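Local atomic coordinates of dihydrodipicolinate reductase N-terminus domain-containing protein (Mycobacterium smegmatis, PDB entry 6IAQ), a protein that probably catalyses the NADP-dependent reductive amination of ketones to amines, as a native amine dehydrogenase built on a Rossmann-type cofactor-binding domain. Residues A[169-174]-A[235-240]; A[228-233]-A[247-252]; A[314-319]-A[334-339]. All coordinates share one frame; numbering follows the deposited sequence.

Contact 1 of 3, residues A[169-174]-A[235-240]; sequences NVDDFG and MRSEAL. With NAP (NADP nicotinamide-adenine-dinucleotide phosphate), chain F.
The carboxylate of D171 reaches into the turn that follows strand 235-237 and takes up three donors there. OD1 accepts two of them: the hydroxyl of S237, whose OG lies 2.9 Å from D171 OD1 and approaches on the syn lone pair, and the backbone N of A239, 3.0 Å from D171 OD1 and coming from above the carboxylate plane. OD2 receives the backbone N of E238, with a D171 OD2 to E238 N distance of 2.8 Å, again from out of the plane. Gripped through both oxygens, the carboxylate can hardly rotate, and an aspartate suits the place because its short chain brings two acceptors up to consecutive N-H groups. S237 contributes from a buried position: its OG stands anti to the backbone N (chi1 171°), which turns it to D171 while it also accepts a weak bond from L240 N. Around this polar centre the apolar part is small. A239 points its CB toward the other segment, where a methyl is small enough to fit against D171 and F173; A239 CB lies 3.4 Å from F173 O and 4.2 Å from V170 CG1. The solvent side is looser: apart from its backbone N, E238 brings only the base of its side chain to D171 before the bent chain leads the carboxylate away toward R236, where E238 OE1 and R236 NH2 form a salt bridge of 3.0 Å. On the cofactor side, the F173 ring lies obliquely against the nicotinamide carbon C5N, and G174 N donates to O1N of the NADP diphosphate at 2.8 Å. Glycine suits position 174, because O1A of the other phosphate stands close to where a CB would be. The arrangement belongs to the NADP site: a 3-10 turn, opened by an Asx turn from N169 OD1 to D171 N, leads to G174 at the N-cap of helix 175-180 beside the diphosphate.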
loop_
_atom_site.group_PDB
_atom_site.type_symbol
_atom_site.label_atom_id
_atom_site.label_comp_id
_atom_site.label_asym_id
_atom_site.label_seq_id
_atom_site.Cartn_x
_atom_site.Cartn_y
_atom_site.Cartn_z
ATOM N N ASN A 169 15.473 4.423 -15.761
ATOM C CA ASN A 169 16.178 4.526 -17.055
ATOM C C ASN A 169 15.753 5.823 -17.769
ATOM O O ASN A 169 14.605 5.915 -18.192
ATOM C CB ASN A 169 15.880 3.308 -17.909
ATOM C CG ASN A 169 16.684 3.247 -19.177
ATOM O OD1 ASN A 169 17.551 4.084 -19.411
ATOM N ND2 ASN A 169 16.417 2.250 -19.993
ATOM N N VAL A 170 16.688 6.761 -17.937
ATOM C CA VAL A 170 16.522 7.955 -18.809
ATOM C C VAL A 170 15.837 7.574 -20.128
ATOM O O VAL A 170 14.973 8.311 -20.583
ATOM C CB VAL A 170 17.882 8.634 -19.052
ATOM C CG1 VAL A 170 17.843 9.557 -20.258
ATOM C CG2 VAL A 170 18.304 9.382 -17.825
ATOM N N ASP A 171 16.231 6.465 -20.753
ATOM C CA ASP A 171 15.770 6.137 -22.127
ATOM C C ASP A 171 14.328 5.623 -22.120
ATOM O O ASP A 171 13.812 5.367 -23.200
ATOM C CB ASP A 171 16.742 5.167 -22.813
ATOM C CG ASP A 171 17.873 5.924 -23.516
ATOM O OD1 ASP A 171 17.944 7.163 -23.373
ATOM O OD2 ASP A 171 18.680 5.261 -24.197
ATOM N N ASP A 172 13.691 5.481 -20.959
ATOM C CA ASP A 172 12.232 5.202 -20.874
ATOM C C ASP A 172 11.437 6.510 -21.026
ATOM O O ASP A 172 10.220 6.409 -21.158
ATOM C CB ASP A 172 11.841 4.527 -19.552
ATOM C CG ASP A 172 12.138 3.039 -19.473
ATOM O OD1 ASP A 172 12.443 2.420 -20.522
ATOM O OD2 ASP A 172 12.037 2.492 -18.350
ATOM N N PHE A 173 12.090 7.673 -20.979
ATOM C CA PHE A 173 11.439 9.010 -20.898
ATOM C C PHE A 173 12.005 9.920 -21.992
ATOM O O PHE A 173 12.860 9.472 -22.790
ATOM C CB PHE A 173 11.640 9.595 -19.496
ATOM C CG PHE A 173 11.205 8.628 -18.426
ATOM C CD1 PHE A 173 9.853 8.383 -18.202
ATOM C CD2 PHE A 173 12.138 7.921 -17.696
ATOM C CE1 PHE A 173 9.454 7.463 -17.241
ATOM C CE2 PHE A 173 11.740 6.992 -16.740
ATOM C CZ PHE A 173 10.402 6.765 -16.521
ATOM N N GLY A 174 11.514 11.162 -22.041
ATOM C CA GLY A 174 11.772 12.074 -23.164
ATOM C C GLY A 174 12.928 13.026 -22.911
ATOM O O GLY A 174 13.548 13.024 -21.840
ATOM N N MET A 235 28.070 3.880 -25.226
ATOM C CA MET A 235 26.602 3.649 -25.130
ATOM C C MET A 235 25.900 4.621 -26.076
ATOM O O MET A 235 26.552 5.494 -26.660
ATOM C CB MET A 235 26.065 3.939 -23.725
ATOM C CG MET A 235 26.971 3.514 -22.634
ATOM S SD MET A 235 26.339 3.897 -21.006
ATOM C CE MET A 235 24.672 3.222 -21.084
ATOM N N ARG A 236 24.591 4.518 -26.159
ATOM C CA ARG A 236 23.721 5.402 -26.952
ATOM C C ARG A 236 22.542 5.768 -26.049
ATOM O O ARG A 236 22.093 4.890 -25.302
ATOM C CB ARG A 236 23.255 4.706 -28.239
ATOM C CG ARG A 236 22.529 5.666 -29.168
ATOM C CD ARG A 236 22.399 5.239 -30.601
ATOM N NE ARG A 236 22.297 6.432 -31.442
ATOM C CZ ARG A 236 21.191 7.130 -31.644
ATOM N NH1 ARG A 236 21.219 8.200 -32.414
ATOM N NH2 ARG A 236 20.051 6.760 -31.082
ATOM N N SER A 237 22.119 7.026 -26.058
ATOM C CA SER A 237 20.853 7.477 -25.424
ATOM C C SER A 237 19.813 7.602 -26.521
ATOM O O SER A 237 19.952 8.505 -27.372
ATOM C CB SER A 237 21.008 8.777 -24.698
ATOM O OG SER A 237 19.737 9.270 -24.296
ATOM N N GLU A 238 18.822 6.719 -26.526
ATOM C CA GLU A 238 17.657 6.825 -27.439
ATOM C C GLU A 238 16.872 8.099 -27.101
ATOM O O GLU A 238 16.275 8.686 -28.025
ATOM C CB GLU A 238 16.811 5.552 -27.394
ATOM C CG GLU A 238 17.502 4.366 -28.041
ATOM C CD GLU A 238 18.071 4.635 -29.427
ATOM O OE1 GLU A 238 19.251 4.283 -29.658
ATOM O OE2 GLU A 238 17.344 5.204 -30.274
ATOM N N ALA A 239 16.853 8.548 -25.848
ATOM C CA ALA A 239 16.045 9.732 -25.469
ATOM C C ALA A 239 16.579 10.981 -26.192
ATOM O O ALA A 239 15.756 11.819 -26.588
ATOM C CB ALA A 239 16.030 9.924 -23.976
ATOM N N LEU A 240 17.902 11.126 -26.323
ATOM C CA LEU A 240 18.515 12.321 -26.962
ATOM C C LEU A 240 19.028 12.018 -28.376
ATOM O O LEU A 240 19.379 12.961 -29.077
ATOM C CB LEU A 240 19.604 12.862 -26.032
ATOM C CG LEU A 240 19.070 13.518 -24.757
ATOM C CD1 LEU A 240 20.188 13.925 -23.827
ATOM C CD2 LEU A 240 18.195 14.712 -25.074
HETATM P PA NAP F . 9.322 14.912 -23.056
HETATM O O1A NAP F . 9.112 13.775 -23.940
HETATM O O2A NAP F . 10.519 15.900 -23.190
HETATM O O5B NAP F . 7.934 15.772 -23.094
HETATM C C5B NAP F . 7.837 17.115 -22.599
HETATM C C4B NAP F . 6.756 17.833 -23.397
HETATM O O4B NAP F . 6.548 19.157 -22.913
HETATM C C3B NAP F . 7.048 17.971 -24.915
HETATM O O3B NAP F . 5.851 17.470 -25.559
HETATM C C2B NAP F . 7.180 19.464 -25.200
HETATM O O2B NAP F . 6.564 19.882 -26.438
HETATM C C1B NAP F . 6.305 19.981 -24.100
HETATM N N9A NAP F . 6.504 21.362 -23.666
HETATM C C8A NAP F . 7.610 21.954 -23.172
HETATM N N7A NAP F . 7.297 23.208 -22.824
HETATM C C5A NAP F . 5.967 23.370 -23.025
HETATM C C6A NAP F . 4.948 24.435 -22.846
HETATM N N6A NAP F . 5.281 25.624 -22.361
HETATM N N1A NAP F . 3.689 24.179 -23.195
HETATM C C2A NAP F . 3.277 22.991 -23.683
HETATM N N3A NAP F . 4.128 21.958 -23.879
HETATM C C4A NAP F . 5.447 22.150 -23.589
HETATM O O3 NAP F . 9.400 14.448 -21.480
HETATM P PN NAP F . 8.474 13.261 -20.785
HETATM O O1N NAP F . 9.205 11.961 -20.652
HETATM O O2N NAP F . 7.116 13.227 -21.392
HETATM O O5D NAP F . 8.485 14.014 -19.374
HETATM C C5D NAP F . 7.798 15.234 -19.068
HETATM C C4D NAP F . 7.950 15.688 -17.644
HETATM O O4D NAP F . 7.297 14.693 -16.788
HETATM C C3D NAP F . 9.395 15.829 -17.259
HETATM O O3D NAP F . 9.643 16.983 -16.477
HETATM C C2D NAP F . 9.650 14.561 -16.432
HETATM O O2D NAP F . 10.743 14.781 -15.531
HETATM C C1D NAP F . 8.250 14.335 -15.790
HETATM N N1N NAP F . 8.043 12.927 -15.404
HETATM C C2N NAP F . 7.635 12.683 -14.174
HETATM C C3N NAP F . 7.488 11.369 -13.754
HETATM C C7N NAP F . 6.973 11.043 -12.369
HETATM O O7N NAP F . 7.031 9.859 -12.039
HETATM N N7N NAP F . 6.447 11.989 -11.571
HETATM C C4N NAP F . 7.761 10.335 -14.648
HETATM C C5N NAP F . 8.187 10.617 -15.943
HETATM C C6N NAP F . 8.309 11.942 -16.281
HETATM P P2B NAP F . 7.070 19.367 -27.863
HETATM O O1X NAP F . 6.750 17.905 -27.979
HETATM O O2X NAP F . 6.148 20.061 -28.864
HETATM O O3X NAP F . 8.532 19.818 -27.778
#

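Contact 2 of 3, residues A[228-233]-A[247-252]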
loop_
_atom_site.group_PDB
_atom_site.type_symbol
_atom_site.label_atom_id
_atom_site.label_comp_id
_atom_site.label_asym_id
_atom_site.label_seq_id
_atom_site.Cartn_x
_atom_site.Cartn_y
_atom_site.Cartn_z
ATOM N N PRO A 228 27.602 12.069 -10.272
ATOM C CA PRO A 228 27.244 11.728 -11.636
ATOM C C PRO A 228 27.329 10.208 -11.815
ATOM O O PRO A 228 28.108 9.563 -11.115
ATOM C CB PRO A 228 28.309 12.443 -12.464
ATOM C CG PRO A 228 29.524 12.463 -11.526
ATOM C CD PRO A 228 28.924 12.723 -10.169
ATOM N N ASP A 229 26.494 9.688 -12.715
ATOM C CA ASP A 229 26.616 8.310 -13.226
ATOM C C ASP A 229 27.415 8.415 -14.519
ATOM O O ASP A 229 27.108 9.307 -15.347
ATOM C CB ASP A 229 25.244 7.644 -13.389
ATOM C CG ASP A 229 24.441 7.565 -12.098
ATOM O OD1 ASP A 229 25.038 7.464 -11.039
ATOM O OD2 ASP A 229 23.205 7.615 -12.179
ATOM N N ILE A 230 28.415 7.548 -14.677
ATOM C CA ILE A 230 29.434 7.646 -15.759
ATOM C C ILE A 230 29.278 6.438 -16.677
ATOM O O ILE A 230 29.152 5.324 -16.157
ATOM C CB ILE A 230 30.832 7.679 -15.110
ATOM C CG1 ILE A 230 30.936 8.780 -14.051
ATOM C CG2 ILE A 230 31.904 7.811 -16.168
ATOM C CD1 ILE A 230 30.633 10.170 -14.586
ATOM N N ALA A 231 29.340 6.639 -17.987
ATOM C CA ALA A 231 29.446 5.557 -18.984
ATOM C C ALA A 231 30.767 4.788 -18.778
ATOM O O ALA A 231 31.842 5.406 -18.859
ATOM C CB ALA A 231 29.363 6.132 -20.373
ATOM N N SER A 232 30.683 3.476 -18.547
ATOM C CA SER A 232 31.851 2.583 -18.355
ATOM C C SER A 232 32.397 2.128 -19.718
ATOM O O SER A 232 33.528 1.634 -19.769
ATOM C CB SER A 232 31.446 1.430 -17.477
ATOM O OG SER A 232 30.538 0.573 -18.183
ATOM N N ALA A 233 31.618 2.289 -20.786
ATOM C CA ALA A 233 31.944 1.921 -22.177
ATOM C C ALA A 233 31.042 2.746 -23.105
ATOM O O ALA A 233 30.106 3.428 -22.599
ATOM C CB ALA A 233 31.710 0.442 -22.386
ATOM N N GLY A 247 33.263 7.507 -20.042
ATOM C CA GLY A 247 33.584 8.701 -19.240
ATOM C C GLY A 247 32.541 9.811 -19.348
ATOM O O GLY A 247 32.562 10.702 -18.496
ATOM N N ASP A 248 31.660 9.780 -20.353
ATOM C CA ASP A 248 30.543 10.773 -20.464
ATOM C C ASP A 248 29.579 10.595 -19.288
ATOM O O ASP A 248 29.439 9.464 -18.761
ATOM C CB ASP A 248 29.791 10.654 -21.789
ATOM C CG ASP A 248 30.534 11.211 -22.992
ATOM O OD1 ASP A 248 31.611 11.802 -22.791
ATOM O OD2 ASP A 248 30.034 11.048 -24.124
ATOM N N VAL A 249 28.947 11.681 -18.856
ATOM C CA VAL A 249 27.879 11.633 -17.819
ATOM C C VAL A 249 26.630 11.029 -18.469
ATOM O O VAL A 249 26.287 11.430 -19.598
ATOM C CB VAL A 249 27.605 13.007 -17.188
ATOM C CG1 VAL A 249 26.438 12.940 -16.210
ATOM C CG2 VAL A 249 28.855 13.547 -16.508
ATOM N N ILE A 250 25.991 10.062 -17.794
ATOM C CA ILE A 250 24.784 9.378 -18.341
ATOM C C ILE A 250 23.594 9.539 -17.385
ATOM O O ILE A 250 22.578 8.880 -17.626
ATOM C CB ILE A 250 25.070 7.897 -18.644
ATOM C CG1 ILE A 250 25.446 7.120 -17.379
ATOM C CG2 ILE A 250 26.101 7.768 -19.743
ATOM C CD1 ILE A 250 25.534 5.610 -17.583
ATOM N N GLY A 251 23.732 10.382 -16.364
ATOM C CA GLY A 251 22.687 10.611 -15.375
ATOM C C GLY A 251 23.296 10.931 -14.055
ATOM O O GLY A 251 24.475 11.305 -14.015
ATOM N N PHE A 252 22.535 10.764 -12.987
ATOM C CA PHE A 252 23.090 10.990 -11.641
ATOM C C PHE A 252 22.298 10.211 -10.603
ATOM O O PHE A 252 21.139 9.814 -10.844
ATOM C CB PHE A 252 23.178 12.486 -11.290
ATOM C CG PHE A 252 21.880 13.257 -11.254
ATOM C CD1 PHE A 252 21.027 13.187 -10.163
ATOM C CD2 PHE A 252 21.568 14.147 -12.269
ATOM C CE1 PHE A 252 19.846 13.918 -10.130
ATOM C CE2 PHE A 252 20.384 14.867 -12.235
ATOM C CZ PHE A 252 19.539 14.761 -11.160
#
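I230 and V249 form an antiparallel non-hydrogen-bonded pair with both side chains on one face, meeting CD1 to CG2 at 4.3 Å. P228 CB adds to this apolar patch against the other branch, V249 CG1, and F190 of helix 187-195 covers both P228 and V249. Branched I230 also lays its CG2 over the backbone of G247, 3.6 Å from G247 CA. Beyond the end of strand 228-230, A231 CB meets I250 CG2 at 3.7 Å. I250 has its CG1 between the backbone N and the carbonyl carbon (chi1 62°), a placing that brings CG1 against the carbonyl oxygen of D229. D229 turns its carboxylate over the backbone of F252. Glycine suits positions 247 and 251 because their backbone angles would press a CB against the preceding carbonyl oxygen. Between the two backbones run four hydrogen bonds: I250 N to D229 O, 2.8 Å, is nearly straight at 175°, and D229 N to G251 O, A231 N to D248 O and G247 N to A231 O complete the set. I250 and G251 together face D229, an extra residue that makes a beta bulge. The main chain thus supplies the directional bonds, while P228, I230 and V249 pack against helix 187-195. Hydroxyls of T253, at OD1, and S271, at OD2, answer the buried carboxylate of D229, which would probably lower the cost of burying its charge.

Contact 3 of 3, residues A[314-319]-A[334-339]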
loop_
_atom_site.group_PDB
_atom_site.type_symbol
_atom_site.label_atom_id
_atom_site.label_comp_id
_atom_site.label_asym_id
_atom_site.label_seq_id
_atom_site.Cartn_x
_atom_site.Cartn_y
_atom_site.Cartn_z
ATOM N N ILE A 314 -7.300 10.855 -11.973
ATOM C CA ILE A 314 -8.113 11.971 -12.545
ATOM C C ILE A 314 -9.451 12.072 -11.804
ATOM O O ILE A 314 -9.835 13.176 -11.409
ATOM C CB ILE A 314 -8.262 11.855 -14.074
ATOM C CG1 ILE A 314 -6.958 12.258 -14.778
ATOM C CG2 ILE A 314 -9.441 12.689 -14.573
ATOM C CD1 ILE A 314 -6.899 11.823 -16.211
ATOM N N PRO A 315 -10.213 10.983 -11.565
ATOM C CA PRO A 315 -11.477 11.110 -10.825
ATOM C C PRO A 315 -11.276 11.656 -9.404
ATOM O O PRO A 315 -12.132 12.406 -8.939
ATOM C CB PRO A 315 -12.070 9.699 -10.780
ATOM C CG PRO A 315 -11.403 8.981 -11.942
ATOM C CD PRO A 315 -10.042 9.637 -12.113
ATOM N N ASP A 316 -10.170 11.273 -8.750
ATOM C CA ASP A 316 -9.841 11.711 -7.377
ATOM C C ASP A 316 -9.629 13.206 -7.394
ATOM O O ASP A 316 -10.139 13.861 -6.492
ATOM C CB ASP A 316 -8.620 10.990 -6.805
ATOM C CG ASP A 316 -8.778 9.483 -6.684
ATOM O OD1 ASP A 316 -9.958 9.016 -6.706
ATOM O OD2 ASP A 316 -7.732 8.795 -6.594
ATOM N N VAL A 317 -8.906 13.723 -8.401
ATOM C CA VAL A 317 -8.475 15.146 -8.427
ATOM C C VAL A 317 -9.712 15.991 -8.763
ATOM O O VAL A 317 -9.904 17.020 -8.117
ATOM C CB VAL A 317 -7.286 15.346 -9.392
ATOM C CG1 VAL A 317 -7.034 16.806 -9.711
ATOM C CG2 VAL A 317 -6.014 14.716 -8.815
ATOM N N ILE A 318 -10.581 15.527 -9.663
ATOM C CA ILE A 318 -11.849 16.256 -9.959
ATOM C C ILE A 318 -12.697 16.330 -8.686
ATOM O O ILE A 318 -13.126 17.444 -8.334
ATOM C CB ILE A 318 -12.602 15.646 -11.148
ATOM C CG1 ILE A 318 -11.799 15.843 -12.444
ATOM C CG2 ILE A 318 -14.001 16.261 -11.234
ATOM C CD1 ILE A 318 -12.264 14.984 -13.585
ATOM N N ALA A 319 -12.872 15.208 -7.985
ATOM C CA ALA A 319 -13.724 15.098 -6.772
ATOM C C ALA A 319 -13.091 15.780 -5.546
ATOM O O ALA A 319 -13.821 16.007 -4.577
ATOM C CB ALA A 319 -13.995 13.638 -6.494
ATOM N N ARG A 334 -7.180 3.336 -6.742
ATOM C CA ARG A 334 -7.923 2.104 -7.049
ATOM C C ARG A 334 -7.968 1.881 -8.566
ATOM O O ARG A 334 -7.883 2.852 -9.369
ATOM C CB ARG A 334 -9.306 2.059 -6.367
ATOM C CG ARG A 334 -10.097 3.366 -6.344
ATOM C CD ARG A 334 -11.037 3.536 -5.143
ATOM N NE ARG A 334 -11.651 2.276 -4.765
ATOM C CZ ARG A 334 -11.604 1.718 -3.560
ATOM N NH1 ARG A 334 -11.039 2.327 -2.532
ATOM N NH2 ARG A 334 -12.165 0.546 -3.361
ATOM N N TYR A 335 -8.045 0.598 -8.899
ATOM C CA TYR A 335 -8.250 0.053 -10.255
ATOM C C TYR A 335 -9.655 0.451 -10.714
ATOM O O TYR A 335 -10.613 0.142 -9.985
ATOM C CB TYR A 335 -8.101 -1.461 -10.211
ATOM C CG TYR A 335 -8.323 -2.156 -11.525
ATOM C CD1 TYR A 335 -7.446 -1.972 -12.584
ATOM C CD2 TYR A 335 -9.377 -3.027 -11.708
ATOM C CE1 TYR A 335 -7.640 -2.602 -13.802
ATOM C CE2 TYR A 335 -9.562 -3.712 -12.906
ATOM C CZ TYR A 335 -8.696 -3.479 -13.967
ATOM O OH TYR A 335 -8.797 -4.128 -15.158
ATOM N N ARG A 336 -9.747 1.144 -11.848
ATOM C CA ARG A 336 -11.032 1.518 -12.486
ATOM C C ARG A 336 -10.900 1.282 -13.983
ATOM O O ARG A 336 -10.254 2.067 -14.674
ATOM C CB ARG A 336 -11.370 2.996 -12.239
ATOM C CG ARG A 336 -11.883 3.331 -10.849
ATOM C CD ARG A 336 -12.435 4.740 -10.831
ATOM N NE ARG A 336 -11.355 5.644 -10.461
ATOM C CZ ARG A 336 -11.137 6.080 -9.229
ATOM N NH1 ARG A 336 -10.133 6.905 -8.974
ATOM N NH2 ARG A 336 -11.950 5.718 -8.246
ATOM N N PRO A 337 -11.506 0.207 -14.534
ATOM C CA PRO A 337 -11.617 0.047 -15.983
ATOM C C PRO A 337 -12.295 1.232 -16.708
ATOM O O PRO A 337 -11.903 1.496 -17.811
ATOM C CB PRO A 337 -12.461 -1.238 -16.150
ATOM C CG PRO A 337 -12.353 -1.974 -14.829
ATOM C CD PRO A 337 -12.106 -0.912 -13.787
ATOM N N GLN A 338 -13.274 1.911 -16.103
ATOM C CA GLN A 338 -14.123 2.922 -16.808
ATOM C C GLN A 338 -14.309 4.178 -15.949
ATOM O O GLN A 338 -14.354 4.037 -14.742
ATOM C CB GLN A 338 -15.465 2.299 -17.184
ATOM N N PHE A 339 -14.393 5.368 -16.559
ATOM C CA PHE A 339 -14.431 6.690 -15.867
ATOM C C PHE A 339 -15.821 7.365 -15.935
ATOM O O PHE A 339 -16.629 7.201 -16.849
ATOM C CB PHE A 339 -13.354 7.593 -16.459
ATOM C CG PHE A 339 -11.985 7.447 -15.844
ATOM C CD1 PHE A 339 -11.655 6.358 -15.050
ATOM C CD2 PHE A 339 -10.995 8.369 -16.136
ATOM C CE1 PHE A 339 -10.376 6.219 -14.532
ATOM C CE2 PHE A 339 -9.728 8.241 -15.596
ATOM C CZ PHE A 339 -9.419 7.161 -14.802
#
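R336 sends its guanidinium back to the start of helix 314-319, where NH1 donates to D316 OD1 at 3.1 Å in a salt bridge. The bond is bent, 145° at the hydrogen, and the carboxylate and guanidinium planes stand 84° apart, with the donor above the plane of the acid. A sharp bend at chi3 (-91°) brings the group over P315. The same NH1 also donates to the carbonyl oxygen of N312, while D316 OD2 pairs with R313, so the aspartate serves two arginines. R336 NE, in contrast, is buried against P315 CG, 3.7 Å away, with no partner in the model. K29 takes up backbone groups of the tail: its NZ donates to R336 O, and its main chain is hydrogen-bonded to that of F339. Proline fits position 315 because its ring offers carbon to both neighbours. Its CB lies over one face of the guanidinium, and its CG lies 3.9 Å from the centre of the F339 ring, almost on the ring normal, a CH-pi contact. I314 CB touches F339 CE2 more obliquely. The C-terminal residues thus cover the first turn of helix 314-319, whose I314 rests on strands 77-80 and 102-105, while R334 forms a salt bridge with D214 of the second subunit.

In the fold
Along the chain the segments run 169-174, 228-233, 235-240, 247-252, so contacts 1 and 2 interleave; 314-319 and 334-339 of contact 3 come afterwards. The first two lie with centres about 13 Å apart on the same side of the chain's centre and touch where M235 SD packs on I250 CD1. Contact 2 joins two neighbouring strands of the mixed sheet, and contact 1 ties the small hairpin of 235-237 and 242-244, inserted between those strands, to the loop at the diphosphate. Contact 3 lies about 31 Å from contact 1 and about 40 Å from contact 2, centre to centre. The set therefore spans the parallel Rossmann-type sheet, at contact 3, and the mixed sheet, with NADP closest to contact 1.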